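Local coordinates for protein angel homolog 2 (PDB 6RW0), which removes 2',3'-cyclic phosphates as a phosphatase of the CCR4 deadenylase family and probably binds the 3' untranslated regions of mRNA, at residues S337-H342 with D364-S369; A393-L398 with P420-F425. All coordinates share one frame; numbering follows the deposited sequence.

Contact 1: residues S337-H342 with D364-S369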
loop_
_atom_site.group_PDB
_atom_site.type_symbol
_atom_site.label_atom_id
_atom_site.label_comp_id
_atom_site.label_asym_id
_atom_site.label_seq_id
_atom_site.Cartn_x
_atom_site.Cartn_y
_atom_site.Cartn_z
ATOM N N SER A 337 10.273 6.558 6.251
ATOM C CA SER A 337 9.367 7.064 7.263
ATOM C C SER A 337 7.941 6.818 6.801
ATOM O O SER A 337 7.679 6.610 5.618
ATOM C CB SER A 337 9.571 8.567 7.456
ATOM O OG SER A 337 10.821 8.836 8.066
ATOM N N SER A 338 7.019 6.851 7.754
ATOM C CA SER A 338 5.598 6.735 7.472
ATOM C C SER A 338 4.983 8.125 7.493
ATOM O O SER A 338 5.262 8.923 8.392
ATOM C CB SER A 338 4.913 5.860 8.522
ATOM O OG SER A 338 3.499 5.904 8.393
ATOM N N VAL A 339 4.124 8.412 6.516
ATOM C CA VAL A 339 3.432 9.699 6.500
ATOM C C VAL A 339 2.636 9.899 7.784
ATOM O O VAL A 339 2.673 10.972 8.397
ATOM C CB VAL A 339 2.537 9.831 5.255
ATOM C CG1 VAL A 339 1.537 10.990 5.420
ATOM C CG2 VAL A 339 3.403 10.031 4.026
ATOM N N TYR A 340 1.888 8.880 8.192
ATOM C CA TYR A 340 1.025 8.951 9.357
ATOM C C TYR A 340 1.701 8.380 10.593
ATOM O O TYR A 340 2.553 7.491 10.508
ATOM C CB TYR A 340 -0.270 8.213 9.059
ATOM C CG TYR A 340 -1.086 8.895 7.987
ATOM C CD1 TYR A 340 -1.936 9.931 8.306
ATOM C CD2 TYR A 340 -0.986 8.526 6.658
ATOM C CE1 TYR A 340 -2.697 10.562 7.336
ATOM C CE2 TYR A 340 -1.727 9.164 5.679
ATOM C CZ TYR A 340 -2.584 10.178 6.021
ATOM O OH TYR A 340 -3.329 10.784 5.033
ATOM N N SER A 341 1.333 8.937 11.750
ATOM C CA SER A 341 1.901 8.535 13.030
ATOM C C SER A 341 1.050 7.516 13.782
ATOM O O SER A 341 1.512 6.979 14.796
ATOM C CB SER A 341 2.137 9.768 13.908
ATOM O OG SER A 341 0.902 10.333 14.286
ATOM N N HIS A 342 -0.161 7.222 13.311
ATOM C CA HIS A 342 -0.978 6.077 13.695
ATOM C C HIS A 342 -1.772 6.272 14.984
ATOM O O HIS A 342 -2.635 5.445 15.275
ATOM C CB HIS A 342 -0.182 4.756 13.768
ATOM C CG HIS A 342 0.731 4.563 12.600
ATOM N ND1 HIS A 342 0.282 4.607 11.300
ATOM C CD2 HIS A 342 2.067 4.365 12.532
ATOM C CE1 HIS A 342 1.304 4.432 10.481
ATOM N NE2 HIS A 342 2.401 4.301 11.204
ATOM N N ASP A 364 -3.204 0.444 5.732
ATOM C CA ASP A 364 -2.741 1.194 4.569
ATOM C C ASP A 364 -1.693 2.208 4.997
ATOM O O ASP A 364 -1.801 2.800 6.073
ATOM C CB ASP A 364 -3.901 1.950 3.924
ATOM C CG ASP A 364 -5.029 1.037 3.509
ATOM O OD1 ASP A 364 -4.893 0.375 2.459
ATOM O OD2 ASP A 364 -6.045 0.946 4.243
ATOM N N TYR A 365 -0.683 2.412 4.143
ATOM C CA TYR A 365 0.439 3.282 4.462
ATOM C C TYR A 365 0.924 4.035 3.234
ATOM O O TYR A 365 0.804 3.567 2.099
ATOM C CB TYR A 365 1.636 2.458 4.987
ATOM C CG TYR A 365 1.287 1.637 6.199
ATOM C CD1 TYR A 365 1.407 2.174 7.463
ATOM C CD2 TYR A 365 0.793 0.342 6.083
ATOM C CE1 TYR A 365 1.068 1.454 8.590
ATOM C CE2 TYR A 365 0.446 -0.386 7.210
ATOM C CZ TYR A 365 0.576 0.179 8.455
ATOM O OH TYR A 365 0.223 -0.539 9.561
ATOM N N ILE A 366 1.534 5.195 3.487
ATOM C CA ILE A 366 2.447 5.834 2.545
ATOM C C ILE A 366 3.789 5.929 3.259
ATOM O O ILE A 366 3.917 6.654 4.257
ATOM C CB ILE A 366 1.970 7.217 2.086
ATOM C CG1 ILE A 366 0.615 7.149 1.374
ATOM C CG2 ILE A 366 3.012 7.803 1.126
ATOM C CD1 ILE A 366 -0.027 8.503 1.064
ATOM N N PHE A 367 4.780 5.189 2.774
ATOM C CA PHE A 367 6.147 5.266 3.261
ATOM C C PHE A 367 6.966 6.078 2.267
ATOM O O PHE A 367 6.675 6.092 1.068
ATOM C CB PHE A 367 6.744 3.870 3.377
ATOM C CG PHE A 367 6.076 2.988 4.395
ATOM C CD1 PHE A 367 6.300 3.180 5.743
ATOM C CD2 PHE A 367 5.271 1.923 3.996
ATOM C CE1 PHE A 367 5.718 2.338 6.681
ATOM C CE2 PHE A 367 4.698 1.072 4.929
ATOM C CZ PHE A 367 4.905 1.295 6.267
ATOM N N TYR A 368 7.976 6.785 2.770
ATOM C CA TYR A 368 8.785 7.625 1.895
ATOM C C TYR A 368 10.219 7.714 2.402
ATOM O O TYR A 368 10.482 7.598 3.599
ATOM C CB TYR A 368 8.181 9.033 1.767
ATOM C CG TYR A 368 8.169 9.838 3.056
ATOM C CD1 TYR A 368 9.118 10.823 3.292
ATOM C CD2 TYR A 368 7.203 9.616 4.037
ATOM C CE1 TYR A 368 9.113 11.566 4.468
ATOM C CE2 TYR A 368 7.193 10.350 5.212
ATOM C CZ TYR A 368 8.152 11.321 5.426
ATOM O OH TYR A 368 8.159 12.059 6.591
ATOM N N SER A 369 11.143 7.932 1.462
ATOM C CA SER A 369 12.546 8.135 1.790
ATOM C C SER A 369 12.718 9.375 2.632
ATOM O O SER A 369 12.318 10.464 2.215
ATOM C CB SER A 369 13.314 8.416 0.502
ATOM O OG SER A 369 13.405 7.265 -0.270
HETATM O O HOH W 1 1.435 6.008 6.510
HETATM O O HOH W 2 6.787 11.300 8.720
#

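Contact 2: residues A393-L398 with P420-F425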
loop_
_atom_site.group_PDB
_atom_site.type_symbol
_atom_site.label_atom_id
_atom_site.label_comp_id
_atom_site.label_asym_id
_atom_site.label_seq_id
_atom_site.Cartn_x
_atom_site.Cartn_y
_atom_site.Cartn_z
ATOM N N ALA A 393 2.671 18.031 4.234
ATOM C CA ALA A 393 1.323 17.969 4.780
ATOM C C ALA A 393 0.747 16.580 4.555
ATOM O O ALA A 393 1.185 15.834 3.675
ATOM C CB ALA A 393 0.412 19.005 4.113
ATOM N N ARG A 394 -0.262 16.250 5.358
ATOM C CA ARG A 394 -0.988 14.998 5.207
ATOM C C ARG A 394 -2.456 15.249 5.519
ATOM O O ARG A 394 -2.802 16.179 6.252
ATOM C CB ARG A 394 -0.443 13.907 6.132
ATOM C CG ARG A 394 -0.574 14.238 7.597
ATOM C CD ARG A 394 0.181 13.243 8.465
ATOM N NE ARG A 394 0.091 13.688 9.849
ATOM C CZ ARG A 394 0.996 13.455 10.789
ATOM N NH1 ARG A 394 2.088 12.754 10.522
ATOM N NH2 ARG A 394 0.794 13.931 12.009
ATOM N N LEU A 395 -3.321 14.405 4.959
ATOM C CA LEU A 395 -4.763 14.518 5.180
ATOM C C LEU A 395 -5.128 13.638 6.368
ATOM O O LEU A 395 -5.048 12.409 6.286
ATOM C CB LEU A 395 -5.540 14.076 3.946
ATOM C CG LEU A 395 -7.060 14.263 4.042
ATOM C CD1 LEU A 395 -7.358 15.747 4.043
ATOM C CD2 LEU A 395 -7.782 13.556 2.922
ATOM N N SER A 396 -5.569 14.254 7.458
ATOM C CA SER A 396 -5.710 13.511 8.705
ATOM C C SER A 396 -6.721 12.373 8.574
ATOM O O SER A 396 -7.702 12.454 7.826
ATOM C CB SER A 396 -6.091 14.456 9.840
ATOM O OG SER A 396 -7.355 15.049 9.626
ATOM N N LEU A 397 -6.493 11.299 9.329
ATOM C CA LEU A 397 -7.302 10.063 9.325
ATOM C C LEU A 397 -8.376 10.185 10.418
ATOM O O LEU A 397 -8.564 11.258 10.944
ATOM C CB LEU A 397 -6.315 8.893 9.493
ATOM C CG LEU A 397 -5.647 8.438 8.202
ATOM C CD1 LEU A 397 -4.540 7.454 8.524
ATOM C CD2 LEU A 397 -6.647 7.814 7.256
ATOM N N LEU A 398 -9.120 9.129 10.662
ATOM C CA LEU A 398 -10.227 9.102 11.624
ATOM C C LEU A 398 -10.060 7.922 12.565
ATOM O O LEU A 398 -9.224 7.093 12.346
ATOM C CB LEU A 398 -11.531 8.980 10.839
ATOM C CG LEU A 398 -11.810 10.088 9.838
ATOM C CD1 LEU A 398 -13.040 9.752 9.035
ATOM C CD2 LEU A 398 -11.980 11.422 10.536
ATOM N N PRO A 420 -8.971 6.956 1.847
ATOM C CA PRO A 420 -7.774 7.336 1.084
ATOM C C PRO A 420 -6.765 8.059 1.963
ATOM O O PRO A 420 -7.129 8.878 2.810
ATOM C CB PRO A 420 -8.324 8.261 -0.009
ATOM C CG PRO A 420 -9.567 8.847 0.597
ATOM C CD PRO A 420 -10.150 7.771 1.482
ATOM N N LEU A 421 -5.491 7.758 1.744
ATOM C CA LEU A 421 -4.373 8.440 2.384
ATOM C C LEU A 421 -3.834 9.457 1.392
ATOM O O LEU A 421 -3.835 9.209 0.181
ATOM C CB LEU A 421 -3.282 7.425 2.728
ATOM C CG LEU A 421 -3.503 6.579 3.988
ATOM C CD1 LEU A 421 -4.733 5.695 3.917
ATOM C CD2 LEU A 421 -2.257 5.720 4.281
ATOM N N LEU A 422 -3.385 10.607 1.888
ATOM C CA LEU A 422 -2.925 11.659 0.993
ATOM C C LEU A 422 -1.814 12.438 1.664
ATOM O O LEU A 422 -1.944 12.835 2.827
ATOM C CB LEU A 422 -4.089 12.580 0.622
ATOM C CG LEU A 422 -3.825 13.725 -0.354
ATOM C CD1 LEU A 422 -3.455 13.258 -1.756
ATOM C CD2 LEU A 422 -5.072 14.634 -0.404
ATOM N N ALA A 423 -0.734 12.672 0.919
ATOM C CA ALA A 423 0.420 13.395 1.418
ATOM C C ALA A 423 0.901 14.372 0.363
ATOM O O ALA A 423 0.795 14.110 -0.840
ATOM C CB ALA A 423 1.567 12.434 1.726
ATOM N N LYS A 424 1.488 15.474 0.822
ATOM C CA LYS A 424 2.211 16.387 -0.054
ATOM C C LYS A 424 3.683 16.374 0.330
ATOM O O LYS A 424 4.020 16.569 1.506
ATOM C CB LYS A 424 1.682 17.815 0.007
ATOM C CG LYS A 424 2.368 18.700 -1.034
ATOM C CD LYS A 424 1.575 19.955 -1.368
ATOM C CE LYS A 424 2.505 21.150 -1.504
ATOM N NZ LYS A 424 1.880 22.282 -2.231
ATOM N N PHE A 425 4.528 16.166 -0.664
ATOM C CA PHE A 425 5.985 16.052 -0.473
ATOM C C PHE A 425 6.729 17.177 -1.189
ATOM O O PHE A 425 6.217 17.733 -2.126
ATOM C CB PHE A 425 6.505 14.733 -1.047
ATOM C CG PHE A 425 6.023 13.501 -0.333
ATOM C CD1 PHE A 425 6.470 13.180 0.931
ATOM C CD2 PHE A 425 5.127 12.652 -0.944
ATOM C CE1 PHE A 425 6.012 12.049 1.577
ATOM C CE2 PHE A 425 4.671 11.528 -0.292
ATOM C CZ PHE A 425 5.117 11.225 0.959
#

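Contact 1: residues S337-H342 with D364-S369
In one of the two mixed sheets of the endonuclease/exonuclease/phosphatase fold, the short strand 336-338 runs antiparallel along the end of strand 359-369, with Ser337 facing Tyr368 in a hydrogen-bonded pair and Ser338 facing Phe367 in a non-hydrogen-bonded one. Ser337 N donates to Tyr368 O at 2.9 Å, and Tyr368 N returns a bond to Ser337 O. Beyond the strand end, Val339 N still reaches Ile366 O at 2.9 Å.

The phenol of Tyr368 swings back over its partner. With CG placed between the backbone N and the carbonyl carbon (chi1 65°), one ring face receives Ser337 CB, 4.0 Å from the ring centroid, while Val339 CG2 lies 3.8 Å from Tyr368 CD2. The Tyr368 hydroxyl shares water 2 with Ser338 O. A leucine here, with neither ring nor hydroxyl, would probably open a gap over Ser337 CB and leave water 2 less firmly held at Ser338 O.

Val339 and Ile366 lie side by side, their CG2 methyls 3.7 Å apart. On the face that carries Ser338 and Phe367, Ser338 CB rests 4.1 Å from Phe367 CE1, and helix 244-251 packs against both side chains. Further along, the His342 ring comes to the rim of Tyr365 with the two planes at 77°; His342 NE2 bonds to Tyr246 OH, and Tyr365 OH to Ser239 O. Where the two segments diverge, water 1 accepts from Ile366 N and donates to Ser338 OG. That hydroxyl, turned anti to its own nitrogen (chi1 171°), in turn donates to a lone pair of Tyr340 O at 2.8 Å.

Contact 2: residues A393-L398 with P420-F425
Leu421 meets Leu397 where the pairing has given way to loop on the 393-398 side, and Leu421 CD1 comes within 4.4 Å of Leu397 CD2; the side chain of Tyr340 touches both leucines. At Leu422 the two backbones draw together. Its carbonyl oxygen accepts from Leu395 N at 3.0 Å and takes a longer CA-H...O contact from Arg394 CA. Leu422 CB and Leu395 CB pack 3.9 Å apart, each residue with CG anti to its backbone N, and both side chains touch Phe96 of helix 82-96.

These are neighbouring antiparallel strands, 390-395 and 421-428, of the mixed sheet in which strand 20-22 flanks the first and strand 49-58 the second; their axes here approach to 4.7 Å. Ala423 faces Arg394 as a non-hydrogen-bonded pair, its CB 3.9 Å from Ala393 O. The small methyl shares this face of the sheet with Arg394, whose chain runs extended from CG to NE away from strand 421-428, carrying the guanidinium to a salt bridge with Glu21 and to the loop that holds Val339. Lys424 N then gives Ala393 O a straight bond of 2.9 Å, with an angle of 171° at the hydrogen. The reverse bond, Ala393 N to Lys424 O, is weak at 3.4 Å.

How the contacts relate
Both segments of contact 1 precede those of contact 2 in sequence, yet the centres of the two contacts lie only about 10 Å apart, each contact belonging to a different sheet of the fold. Two polar bridges probably tie them: Tyr340 OH sits 2.7 Å from Leu395 O, and Val339 O lies 2.8 Å from Arg394 NH1. Tyr340 OH also bonds to Leu422 N, so one phenol reaches both strands of contact 2. Apolar packing joins in where Tyr368 CG meets Phe425 CE1 at 3.4 Å. The bound magnesium ion lies at some distance from both, about 14 Å from the side chain of Tyr365 and about 13 Å from that of Leu421.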